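Local structure of ATP-dependent DNA helicase uvsW (Enterobacteria phage T4, 1RIF) at residues V5-F10 / D82-E87; S11-D16 / R58-G63; L103-G108 / Y180-H185; I144-A149 / D175-Y180. The protein couples ATP hydrolysis to 3'-5' translocation and unwinding of duplex DNA, drives branch migration of Holliday junctions and probably regresses stalled replication forks in phage T4. The protein carries 1 engineered substitution. All coordinates share one frame; numbering follows the deposited sequence.

Interaction 1 of 4, residues V5-F10 / D82-E87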
# COMPACT_ATOMS: atom_id res chain seq x y z
N VAL A 5 2.14 -21.88 1.23
CA VAL A 5 1.75 -20.56 0.75
C VAL A 5 2.53 -20.18 -0.51
O VAL A 5 3.75 -19.99 -0.47
CB VAL A 5 1.94 -19.50 1.86
CG1 VAL A 5 1.46 -18.15 1.39
CG2 VAL A 5 1.16 -19.92 3.09
N HIS A 6 1.82 -20.10 -1.63
CA HIS A 6 2.43 -19.78 -2.91
C HIS A 6 2.27 -18.33 -3.33
O HIS A 6 1.29 -17.67 -3.00
CB HIS A 6 1.85 -20.66 -4.02
CG HIS A 6 2.07 -22.12 -3.81
ND1 HIS A 6 1.20 -22.90 -3.08
CD2 HIS A 6 3.07 -22.94 -4.21
CE1 HIS A 6 1.65 -24.14 -3.04
NE2 HIS A 6 2.79 -24.19 -3.72
N PHE A 7 3.24 -17.85 -4.08
CA PHE A 7 3.20 -16.50 -4.58
C PHE A 7 2.06 -16.48 -5.62
O PHE A 7 1.80 -17.48 -6.30
CB PHE A 7 4.54 -16.16 -5.24
CG PHE A 7 4.65 -14.74 -5.68
CD1 PHE A 7 5.15 -13.76 -4.81
CD2 PHE A 7 4.25 -14.36 -6.96
CE1 PHE A 7 5.23 -12.44 -5.21
CE2 PHE A 7 4.33 -13.03 -7.36
CZ PHE A 7 4.82 -12.07 -6.49
N HIS A 8 1.37 -15.34 -5.72
CA HIS A 8 0.26 -15.13 -6.65
C HIS A 8 0.16 -13.61 -6.79
O HIS A 8 -0.63 -12.97 -6.10
CB HIS A 8 -1.03 -15.69 -6.06
CG HIS A 8 -2.24 -15.47 -6.92
ND1 HIS A 8 -2.57 -16.30 -7.96
CD2 HIS A 8 -3.15 -14.47 -6.93
CE1 HIS A 8 -3.63 -15.82 -8.58
NE2 HIS A 8 -4.01 -14.71 -7.98
N ASP A 9 0.95 -13.03 -7.68
CA ASP A 9 1.01 -11.57 -7.87
C ASP A 9 1.22 -10.77 -6.57
O ASP A 9 1.27 -11.33 -5.47
CB ASP A 9 -0.19 -11.02 -8.70
CG ASP A 9 -1.52 -10.97 -7.94
OD1 ASP A 9 -1.54 -10.76 -6.71
OD2 ASP A 9 -2.56 -11.10 -8.61
N PHE A 10 1.35 -9.45 -6.70
CA PHE A 10 1.61 -8.62 -5.52
C PHE A 10 0.42 -8.12 -4.72
O PHE A 10 0.58 -7.27 -3.85
CB PHE A 10 2.52 -7.45 -5.90
CG PHE A 10 3.91 -7.87 -6.23
CD1 PHE A 10 4.32 -8.03 -7.54
CD2 PHE A 10 4.80 -8.20 -5.20
CE1 PHE A 10 5.59 -8.50 -7.84
CE2 PHE A 10 6.08 -8.67 -5.49
CZ PHE A 10 6.48 -8.82 -6.81
N ASP A 82 6.39 -19.80 0.08
CA ASP A 82 7.12 -19.56 -1.15
C ASP A 82 8.18 -18.50 -0.81
O ASP A 82 7.86 -17.42 -0.30
CB ASP A 82 6.17 -19.05 -2.23
CG ASP A 82 6.81 -18.99 -3.60
OD1 ASP A 82 8.04 -18.79 -3.67
OD2 ASP A 82 6.07 -19.13 -4.60
N PRO A 83 9.46 -18.80 -1.08
CA PRO A 83 10.52 -17.83 -0.78
C PRO A 83 10.36 -16.47 -1.47
O PRO A 83 10.84 -15.45 -0.97
CB PRO A 83 11.79 -18.57 -1.21
CG PRO A 83 11.29 -19.43 -2.34
CD PRO A 83 10.00 -19.97 -1.79
N GLN A 84 9.67 -16.45 -2.61
CA GLN A 84 9.48 -15.20 -3.33
C GLN A 84 8.65 -14.21 -2.51
O GLN A 84 8.76 -13.00 -2.70
CB GLN A 84 8.78 -15.46 -4.66
CG GLN A 84 8.88 -14.29 -5.60
CD GLN A 84 8.02 -14.46 -6.84
OE1 GLN A 84 7.72 -15.58 -7.25
NE2 GLN A 84 7.63 -13.34 -7.44
N ILE A 85 7.85 -14.74 -1.59
CA ILE A 85 6.99 -13.92 -0.74
C ILE A 85 7.75 -13.09 0.29
O ILE A 85 7.40 -11.94 0.55
CB ILE A 85 5.96 -14.81 -0.00
CG1 ILE A 85 4.99 -15.43 -1.01
CG2 ILE A 85 5.21 -14.00 1.06
CD1 ILE A 85 4.00 -16.43 -0.41
N ASN A 86 8.80 -13.67 0.86
CA ASN A 86 9.57 -12.97 1.88
C ASN A 86 10.73 -12.17 1.30
O ASN A 86 11.54 -11.63 2.05
CB ASN A 86 10.12 -13.98 2.89
CG ASN A 86 9.03 -14.87 3.48
OD1 ASN A 86 8.06 -14.38 4.05
ND2 ASN A 86 9.19 -16.18 3.33
N GLU A 87 10.80 -12.10 -0.02
CA GLU A 87 11.86 -11.38 -0.70
C GLU A 87 11.93 -9.90 -0.32
O GLU A 87 10.92 -9.20 -0.25
CB GLU A 87 11.65 -11.52 -2.20
CG GLU A 87 12.74 -10.93 -3.03
CD GLU A 87 12.47 -11.09 -4.51
OE1 GLU A 87 12.48 -12.25 -5.00
OE2 GLU A 87 12.25 -10.05 -5.18
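The backbones of 5-10 and 82-87 are joined by a 2.7 Å hydrogen bond from Asp82 N to Val5 O, where the chain leaves strand 79-81, the parallel neighbour of strand 3-8 in the mixed four-stranded sheet of the UvsW N-terminal region. Just beyond it the Asp82 carboxylate takes over from the strand. OD2 accepts from Phe7 N at 3.1 Å, on its anti side and tilted out of the carboxylate plane, while OD1 accepts from Gln84 N and closes an Asx turn. One acid therefore pins both the next peptide of strand 3-8 and the turn that follows strand 79-81. Beside the polar bonds, Ile85 reaches in with CD1, which meets Val5 CG1 at 3.6 Å, the two side chains crossing at about a right angle; Val13 of strand 12-16 touches both of them. Gln84 covers the Phe7 ring. With CG anti to the backbone N (chi1 -165°) and the chain extended beyond it, the amide lies over one ring face, the planes 16° apart. Asp9 O lies over the opposite face, toward the rim. The amide nitrogen is nearly central: Gln84 NE2 stands 3.2 Å from Phe7 CZ, above the ring.

Interaction 2 of 4, residues S11-D16 / R58-G63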
# COMPACT_ATOMS: atom_id res chain seq x y z
N SER A 11 -0.77 -8.63 -5.01
CA SER A 11 -1.95 -8.22 -4.25
C SER A 11 -2.29 -9.30 -3.22
O SER A 11 -2.67 -8.99 -2.09
CB SER A 11 -3.14 -7.96 -5.18
OG SER A 11 -3.66 -9.16 -5.74
N HIS A 12 -2.11 -10.57 -3.60
CA HIS A 12 -2.42 -11.70 -2.72
C HIS A 12 -1.46 -12.87 -2.83
O HIS A 12 -0.64 -12.94 -3.73
CB HIS A 12 -3.81 -12.28 -3.04
CG HIS A 12 -4.94 -11.32 -2.86
ND1 HIS A 12 -5.21 -10.31 -3.76
CD2 HIS A 12 -5.87 -11.22 -1.89
CE1 HIS A 12 -6.27 -9.63 -3.35
NE2 HIS A 12 -6.69 -10.16 -2.22
N VAL A 13 -1.58 -13.80 -1.89
CA VAL A 13 -0.79 -15.03 -1.90
C VAL A 13 -1.86 -16.11 -1.92
O VAL A 13 -3.00 -15.86 -1.51
CB VAL A 13 0.09 -15.20 -0.64
CG1 VAL A 13 1.26 -14.23 -0.69
CG2 VAL A 13 -0.74 -14.98 0.62
N ARG A 14 -1.53 -17.30 -2.41
CA ARG A 14 -2.50 -18.39 -2.46
C ARG A 14 -2.15 -19.42 -1.42
O ARG A 14 -0.99 -19.79 -1.27
CB ARG A 14 -2.52 -19.05 -3.83
CG ARG A 14 -3.60 -20.10 -3.95
CD ARG A 14 -3.57 -20.83 -5.28
NE ARG A 14 -2.55 -21.86 -5.34
CZ ARG A 14 -1.40 -21.74 -5.99
NH1 ARG A 14 -1.12 -20.63 -6.66
NH2 ARG A 14 -0.53 -22.75 -6.00
N ILE A 15 -3.15 -19.90 -0.70
CA ILE A 15 -2.92 -20.91 0.33
C ILE A 15 -3.44 -22.29 -0.05
O ILE A 15 -4.58 -22.44 -0.49
CB ILE A 15 -3.55 -20.49 1.66
CG1 ILE A 15 -3.12 -19.07 2.02
CG2 ILE A 15 -3.15 -21.48 2.75
CD1 ILE A 15 -3.69 -18.55 3.32
N ASP A 16 -2.59 -23.30 0.14
CA ASP A 16 -2.91 -24.70 -0.15
C ASP A 16 -3.00 -25.43 1.17
O ASP A 16 -2.06 -25.41 1.95
CB ASP A 16 -1.81 -25.33 -1.00
CG ASP A 16 -1.91 -24.96 -2.46
OD1 ASP A 16 -2.20 -23.78 -2.77
OD2 ASP A 16 -1.70 -25.86 -3.31
N ARG A 58 -9.00 -19.20 -1.97
CA ARG A 58 -7.84 -19.42 -1.11
C ARG A 58 -6.76 -18.35 -1.34
O ARG A 58 -5.57 -18.62 -1.23
CB ARG A 58 -7.28 -20.83 -1.34
CG ARG A 58 -8.24 -21.96 -0.95
CD ARG A 58 -7.64 -23.34 -1.26
NE ARG A 58 -7.28 -24.13 -0.08
CZ ARG A 58 -8.12 -24.90 0.62
NH1 ARG A 58 -9.40 -24.97 0.27
NH2 ARG A 58 -7.69 -25.60 1.66
N LEU A 59 -7.20 -17.13 -1.66
CA LEU A 59 -6.30 -16.01 -1.88
C LEU A 59 -6.36 -15.11 -0.65
O LEU A 59 -7.44 -14.81 -0.15
CB LEU A 59 -6.70 -15.22 -3.11
CG LEU A 59 -6.58 -15.92 -4.46
CD1 LEU A 59 -7.05 -15.00 -5.56
CD2 LEU A 59 -5.14 -16.34 -4.70
N LEU A 60 -5.20 -14.68 -0.18
CA LEU A 60 -5.11 -13.82 0.99
C LEU A 60 -4.32 -12.55 0.66
O LEU A 60 -3.28 -12.62 0.01
CB LEU A 60 -4.41 -14.56 2.12
CG LEU A 60 -4.21 -13.77 3.41
CD1 LEU A 60 -5.46 -13.87 4.27
CD2 LEU A 60 -3.01 -14.33 4.15
N PRO A 61 -4.82 -11.37 1.08
CA PRO A 61 -4.02 -10.20 0.74
C PRO A 61 -2.57 -10.36 1.21
O PRO A 61 -2.30 -10.77 2.34
CB PRO A 61 -4.78 -9.04 1.41
CG PRO A 61 -5.77 -9.69 2.31
CD PRO A 61 -6.11 -10.99 1.65
N PHE A 62 -1.64 -10.06 0.30
CA PHE A 62 -0.20 -10.18 0.53
C PHE A 62 0.26 -9.70 1.91
O PHE A 62 0.92 -10.43 2.64
CB PHE A 62 0.55 -9.41 -0.56
CG PHE A 62 1.94 -9.89 -0.81
CD1 PHE A 62 2.29 -10.42 -2.05
CD2 PHE A 62 2.93 -9.78 0.16
CE1 PHE A 62 3.60 -10.82 -2.32
CE2 PHE A 62 4.25 -10.18 -0.10
CZ PHE A 62 4.58 -10.70 -1.34
N GLY A 63 -0.10 -8.46 2.24
CA GLY A 63 0.29 -7.88 3.51
C GLY A 63 0.03 -8.67 4.78
O GLY A 63 0.65 -8.39 5.80
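Val13 and Leu60 form the hydrogen-bonded pair at the middle of this contact, exchanging Val13 N to Leu60 O and Leu60 N to Val13 O, both 2.8 Å. Further bonds lie at the two ends: Ile15 N gives to Arg58 O, also 2.8 Å, and past the proline Phe62 N gives to Ser11 O, coming from above the carbonyl plane. The CA atoms of Pro61, Leu59 and Arg14 add C-H...O contacts to Ser11 O, Val13 O and Arg58 O in turn.

These are antiparallel strands, 12-16 and 59-61, the latter at the edge of the mixed sheet of the N-terminal region; their axes run at 144°. On the face carrying Val13 and Leu60 the side chains lie side by side, Val13 CG2 being 4.0 Å from Leu60 CB. Val13 CG1 comes over one face of the Phe62 ring near its rim, and helix 68-74 covers Leu60 and Ile15 through Ile68. On the other face Arg14 CB packs on Leu59 CD2 at 3.9 Å. His12 leans its CD2 towards Pro61, 3.6 Å from Pro61 CD, with ND1 tied in the ring plane to Ser11 OG.

Charged groups gather at the Asp16 and Arg58 end. Arg14 NE makes a salt bridge to the syn lone pair of Asp16 OD1. Arg58, bent at chi3 (111°), brings NE to Ile15 O in a weak 3.2 Å bond; its NH2 donates to Glu18 O, and NH1 makes a salt bridge with Glu19 OE2.

Interaction 3 of 4, residues L103-G108 / Y180-H185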
# COMPACT_ATOMS: atom_id res chain seq x y z
N LEU A 103 21.53 12.99 -4.35
CA LEU A 103 20.33 13.77 -4.58
C LEU A 103 20.53 15.23 -4.13
O LEU A 103 21.19 15.49 -3.12
CB LEU A 103 19.16 13.17 -3.79
CG LEU A 103 18.84 11.69 -4.04
CD1 LEU A 103 17.82 11.22 -3.02
CD2 LEU A 103 18.32 11.49 -5.45
N GLU A 104 19.97 16.16 -4.90
CA GLU A 104 20.05 17.58 -4.55
C GLU A 104 18.61 18.03 -4.31
O GLU A 104 17.91 18.43 -5.23
CB GLU A 104 20.67 18.39 -5.70
CG GLU A 104 21.97 17.80 -6.22
CD GLU A 104 22.80 18.81 -7.01
OE1 GLU A 104 22.22 19.63 -7.76
OE2 GLU A 104 24.05 18.78 -6.88
N ILE A 105 18.18 17.95 -3.05
CA ILE A 105 16.82 18.32 -2.67
C ILE A 105 16.74 19.78 -2.28
O ILE A 105 17.63 20.30 -1.61
CB ILE A 105 16.34 17.43 -1.50
CG1 ILE A 105 16.53 15.96 -1.87
CG2 ILE A 105 14.88 17.68 -1.21
CD1 ILE A 105 16.27 15.01 -0.72
N TYR A 106 15.66 20.44 -2.69
CA TYR A 106 15.48 21.86 -2.41
C TYR A 106 14.18 22.23 -1.71
O TYR A 106 13.28 21.42 -1.54
CB TYR A 106 15.55 22.70 -3.70
CG TYR A 106 16.88 22.68 -4.42
CD1 TYR A 106 17.31 21.54 -5.11
CD2 TYR A 106 17.71 23.80 -4.42
CE1 TYR A 106 18.53 21.52 -5.79
CE2 TYR A 106 18.93 23.79 -5.10
CZ TYR A 106 19.33 22.65 -5.78
OH TYR A 106 20.53 22.64 -6.46
N SER A 107 14.13 23.51 -1.33
CA SER A 107 12.98 24.14 -0.70
C SER A 107 13.10 25.54 -1.28
O SER A 107 13.82 26.38 -0.74
CB SER A 107 13.16 24.18 0.82
OG SER A 107 11.93 24.52 1.45
N GLY A 108 12.40 25.77 -2.38
CA GLY A 108 12.51 27.06 -3.04
C GLY A 108 13.88 27.04 -3.72
O GLY A 108 14.12 26.23 -4.61
N TYR A 180 10.93 20.04 -4.52
CA TYR A 180 12.10 19.29 -4.06
C TYR A 180 13.11 19.16 -5.19
O TYR A 180 14.33 19.05 -4.97
CB TYR A 180 11.68 17.89 -3.61
CG TYR A 180 10.86 17.86 -2.35
CD1 TYR A 180 9.73 17.05 -2.26
CD2 TYR A 180 11.22 18.62 -1.24
CE1 TYR A 180 8.97 17.01 -1.11
CE2 TYR A 180 10.47 18.58 -0.07
CZ TYR A 180 9.34 17.77 -0.02
OH TYR A 180 8.59 17.72 1.12
N ARG A 181 12.56 19.14 -6.41
CA ARG A 181 13.31 19.01 -7.65
C ARG A 181 13.67 17.56 -7.94
O ARG A 181 14.62 17.29 -8.68
CB ARG A 181 14.56 19.88 -7.65
CG ARG A 181 14.24 21.35 -7.49
CD ARG A 181 15.44 22.21 -7.79
NE ARG A 181 15.28 23.55 -7.24
CZ ARG A 181 16.12 24.55 -7.47
NH1 ARG A 181 17.18 24.36 -8.24
NH2 ARG A 181 15.90 25.74 -6.91
N LEU A 182 12.91 16.64 -7.37
CA LEU A 182 13.12 15.22 -7.61
C LEU A 182 12.28 14.80 -8.82
O LEU A 182 12.53 13.77 -9.44
CB LEU A 182 12.71 14.40 -6.37
CG LEU A 182 13.56 14.63 -5.11
CD1 LEU A 182 12.92 13.95 -3.92
CD2 LEU A 182 14.97 14.12 -5.35
N PHE A 183 11.31 15.64 -9.17
CA PHE A 183 10.42 15.41 -10.30
C PHE A 183 10.08 16.72 -10.99
O PHE A 183 10.23 17.80 -10.41
CB PHE A 183 9.09 14.76 -9.85
CG PHE A 183 9.23 13.40 -9.24
CD1 PHE A 183 9.60 13.26 -7.91
CD2 PHE A 183 9.01 12.26 -10.01
CE1 PHE A 183 9.76 11.99 -7.34
CE2 PHE A 183 9.17 10.99 -9.45
CZ PHE A 183 9.54 10.86 -8.11
N SER A 184 9.60 16.62 -12.23
CA SER A 184 9.16 17.78 -13.01
C SER A 184 7.66 17.57 -13.22
O SER A 184 7.18 16.44 -13.09
CB SER A 184 9.88 17.84 -14.36
OG SER A 184 9.50 16.76 -15.18
N HIS A 185 6.91 18.62 -13.53
CA HIS A 185 5.46 18.46 -13.72
C HIS A 185 5.05 17.54 -14.85
O HIS A 185 4.05 16.81 -14.73
CB HIS A 185 4.78 19.82 -13.90
CG HIS A 185 4.38 20.44 -12.60
ND1 HIS A 185 5.02 21.55 -12.07
CD2 HIS A 185 3.46 20.07 -11.68
CE1 HIS A 185 4.50 21.82 -10.88
NE2 HIS A 185 3.55 20.94 -10.62
O HOH W 1 17.42 17.87 -7.79
O HOH W 2 12.89 24.13 -5.80
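Gly108 O accepts a 2.9 Å hydrogen bond from Arg181 NH2, in the carbonyl plane and on a lone pair; a water lies 2.7 Å from Gly108 O and probably donates to it as well. The same water takes a bond from Arg181 NE. The direct bond, probably helped by the water, holds the guanidinium where it lies flat on the Tyr106 ring, the planes only 6° apart and Arg181 CZ 3.6 Å from the ring centroid: a stacked cation-pi pair. The aliphatic part joins in, Arg181 CD standing 3.3 Å from Tyr106 CD1. An extended chain from CG to NE carries the guanidinium across the ring.

One backbone hydrogen bond joins the segments: Tyr106 N donates to Tyr180 O at 3.0 Å, with the donor tilted from the carbonyl plane. Ile105 CA adds a C-H...O contact to the same oxygen, and a second water links Glu104 O with Arg181 O. Inside, the contact turns apolar: Ile105 CG2 rests against Tyr180 CD2 at 3.8 Å, and Leu182 CD2 lies 4.2 Å from Ile105 CG1, with Leu103 beside it.

Arg181, with positive phi, is where the chain leaves helix 167-180, and strand 106-107 of a small hairpin with 110-111 packs across that helix end. Asp179 of the helix also takes a bond from Gly108 N. Towards helix 141-155, Leu182 touches Ala146, Leu103 touches Leu147, and Tyr180 OH bonds Ser142 OG, a residue of the predicted ATP site, which carries the engineered substitution.

Interaction 4 of 4, residues I144-A149 / D175-Y180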
# COMPACT_ATOMS: atom_id res chain seq x y z
N ILE A 144 9.17 11.99 2.27
CA ILE A 144 9.31 10.55 2.41
C ILE A 144 8.71 9.90 1.18
O ILE A 144 9.29 9.00 0.59
CB ILE A 144 8.59 10.02 3.68
CG1 ILE A 144 9.32 10.51 4.93
CG2 ILE A 144 8.51 8.50 3.63
CD1 ILE A 144 8.75 9.98 6.25
N GLN A 145 7.53 10.38 0.80
CA GLN A 145 6.84 9.87 -0.38
C GLN A 145 7.62 10.18 -1.67
O GLN A 145 7.70 9.34 -2.57
CB GLN A 145 5.42 10.46 -0.43
CG GLN A 145 4.48 9.81 0.57
CD GLN A 145 3.15 10.53 0.69
OE1 GLN A 145 3.06 11.59 1.29
NE2 GLN A 145 2.11 9.95 0.10
N ALA A 146 8.19 11.38 -1.74
CA ALA A 146 8.99 11.78 -2.91
C ALA A 146 10.23 10.90 -3.06
O ALA A 146 10.57 10.48 -4.16
CB ALA A 146 9.41 13.24 -2.79
N LEU A 147 10.89 10.61 -1.94
CA LEU A 147 12.09 9.77 -1.98
C LEU A 147 11.76 8.34 -2.40
O LEU A 147 12.49 7.73 -3.18
CB LEU A 147 12.79 9.79 -0.62
CG LEU A 147 13.45 11.15 -0.35
CD1 LEU A 147 14.08 11.18 1.03
CD2 LEU A 147 14.51 11.38 -1.42
N LEU A 148 10.65 7.82 -1.88
CA LEU A 148 10.19 6.48 -2.22
C LEU A 148 9.88 6.39 -3.72
O LEU A 148 10.26 5.42 -4.37
CB LEU A 148 8.95 6.14 -1.39
CG LEU A 148 9.22 5.77 0.07
CD1 LEU A 148 7.91 5.84 0.83
CD2 LEU A 148 9.83 4.39 0.16
N ALA A 149 9.18 7.39 -4.26
CA ALA A 149 8.85 7.40 -5.69
C ALA A 149 10.10 7.58 -6.57
O ALA A 149 10.23 6.93 -7.61
CB ALA A 149 7.82 8.51 -5.98
N ASP A 175 3.00 19.67 -6.53
CA ASP A 175 3.82 20.86 -6.38
C ASP A 175 5.01 20.60 -5.46
O ASP A 175 6.11 21.06 -5.73
CB ASP A 175 2.97 22.01 -5.84
CG ASP A 175 1.99 22.54 -6.87
OD1 ASP A 175 2.03 22.07 -8.02
OD2 ASP A 175 1.17 23.42 -6.52
N ASP A 176 4.79 19.85 -4.37
CA ASP A 176 5.88 19.55 -3.44
C ASP A 176 6.99 18.79 -4.15
O ASP A 176 8.15 19.16 -4.05
CB ASP A 176 5.38 18.71 -2.27
CG ASP A 176 4.45 19.47 -1.35
OD1 ASP A 176 4.48 20.72 -1.36
OD2 ASP A 176 3.69 18.81 -0.60
N PHE A 177 6.61 17.72 -4.86
CA PHE A 177 7.56 16.89 -5.60
C PHE A 177 8.43 17.71 -6.54
O PHE A 177 9.63 17.46 -6.67
CB PHE A 177 6.81 15.82 -6.42
CG PHE A 177 6.43 14.58 -5.64
CD1 PHE A 177 6.07 14.66 -4.29
CD2 PHE A 177 6.43 13.33 -6.25
CE1 PHE A 177 5.73 13.51 -3.57
CE2 PHE A 177 6.08 12.18 -5.54
CZ PHE A 177 5.73 12.27 -4.20
N VAL A 178 7.83 18.70 -7.19
CA VAL A 178 8.57 19.56 -8.11
C VAL A 178 9.42 20.58 -7.32
O VAL A 178 10.51 20.95 -7.76
CB VAL A 178 7.60 20.30 -9.09
CG1 VAL A 178 8.38 21.20 -10.03
CG2 VAL A 178 6.80 19.28 -9.90
N ASP A 179 8.94 21.02 -6.16
CA ASP A 179 9.71 21.97 -5.36
C ASP A 179 11.01 21.32 -4.88
O ASP A 179 12.06 21.97 -4.85
CB ASP A 179 8.91 22.47 -4.16
CG ASP A 179 9.62 23.58 -3.40
OD1 ASP A 179 10.00 24.59 -4.04
OD2 ASP A 179 9.79 23.46 -2.17
N TYR A 180 10.93 20.04 -4.52
CA TYR A 180 12.10 19.29 -4.06
C TYR A 180 13.11 19.16 -5.19
O TYR A 180 14.33 19.05 -4.97
CB TYR A 180 11.68 17.89 -3.61
CG TYR A 180 10.86 17.86 -2.35
CD1 TYR A 180 9.73 17.05 -2.26
CD2 TYR A 180 11.22 18.62 -1.24
CE1 TYR A 180 8.97 17.01 -1.11
CE2 TYR A 180 10.47 18.58 -0.07
CZ TYR A 180 9.34 17.77 -0.02
OH TYR A 180 8.59 17.72 1.12
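Phe177 does most of the work here: its ring is laid against the backbone of helix 141-155, with Ala146 CA over one face, 3.9 Å from the ring centroid, in a CH-pi contact displaced towards the rim. CG anti to the carbonyl carbon (chi1 -83°) sends the ring out from its own helix, so that CZ comes within 3.5 Å of Ala146 CA. The receiving surface is made of alanines. Ala146 CB meets Phe177 CE1 at 3.8 Å, and one turn further on Ala149 CB approaches Phe177 CE2 at 4.1 Å. Ala146 CB is also met by Tyr180 CD1, 3.9 Å away, so this methyl is shared between two aromatic rings.

The short helix segments cross at -72° with axes 10.1 Å apart, a spacing bridged by the aromatic side chains. They belong to the P-loop NTPase (RecA-like) domain: helix 141-155 begins at the end of the segment predicted to bind ATP, Leu135 to Ser142, and helix 167-180 follows strand 159-163 of the parallel sheet. Gln145 and Phe177 both touch Ile162 of that strand, and Phe183 packs on Phe177 and Ala149.

Away from this buried patch, the other side of 175-180 faces away from 144-149: Asp175, Asp176, Val178 and Asp179 make no contact with it. Asp175 is exposed, and the other three are partly so. Asp175 is nonetheless engaged, its OD1 accepting from His185 NE2.

Overall arrangement
The four contacts fall into two pairs. Interactions 1 and 2 lie 9 Å apart, centre to centre, in the mixed sheet of the N-terminal region; strands 3-8 and 12-16 are neighbours there, joined by His6 N to Arg14 O, and interaction 2 is nested in the chain inside the loop closed by interaction 1. Interactions 3 and 4, 7 Å apart, share Tyr180 and the end of helix 167-180 in the ATP-binding domain, with interaction 4 nested inside interaction 3. The pairs follow in series along the chain, their centres 30 to 38 Å apart, so an N-terminal module precedes the first RecA-like domain; this chain is the N-terminal part of the helicase and lacks its C-terminal helicase domain.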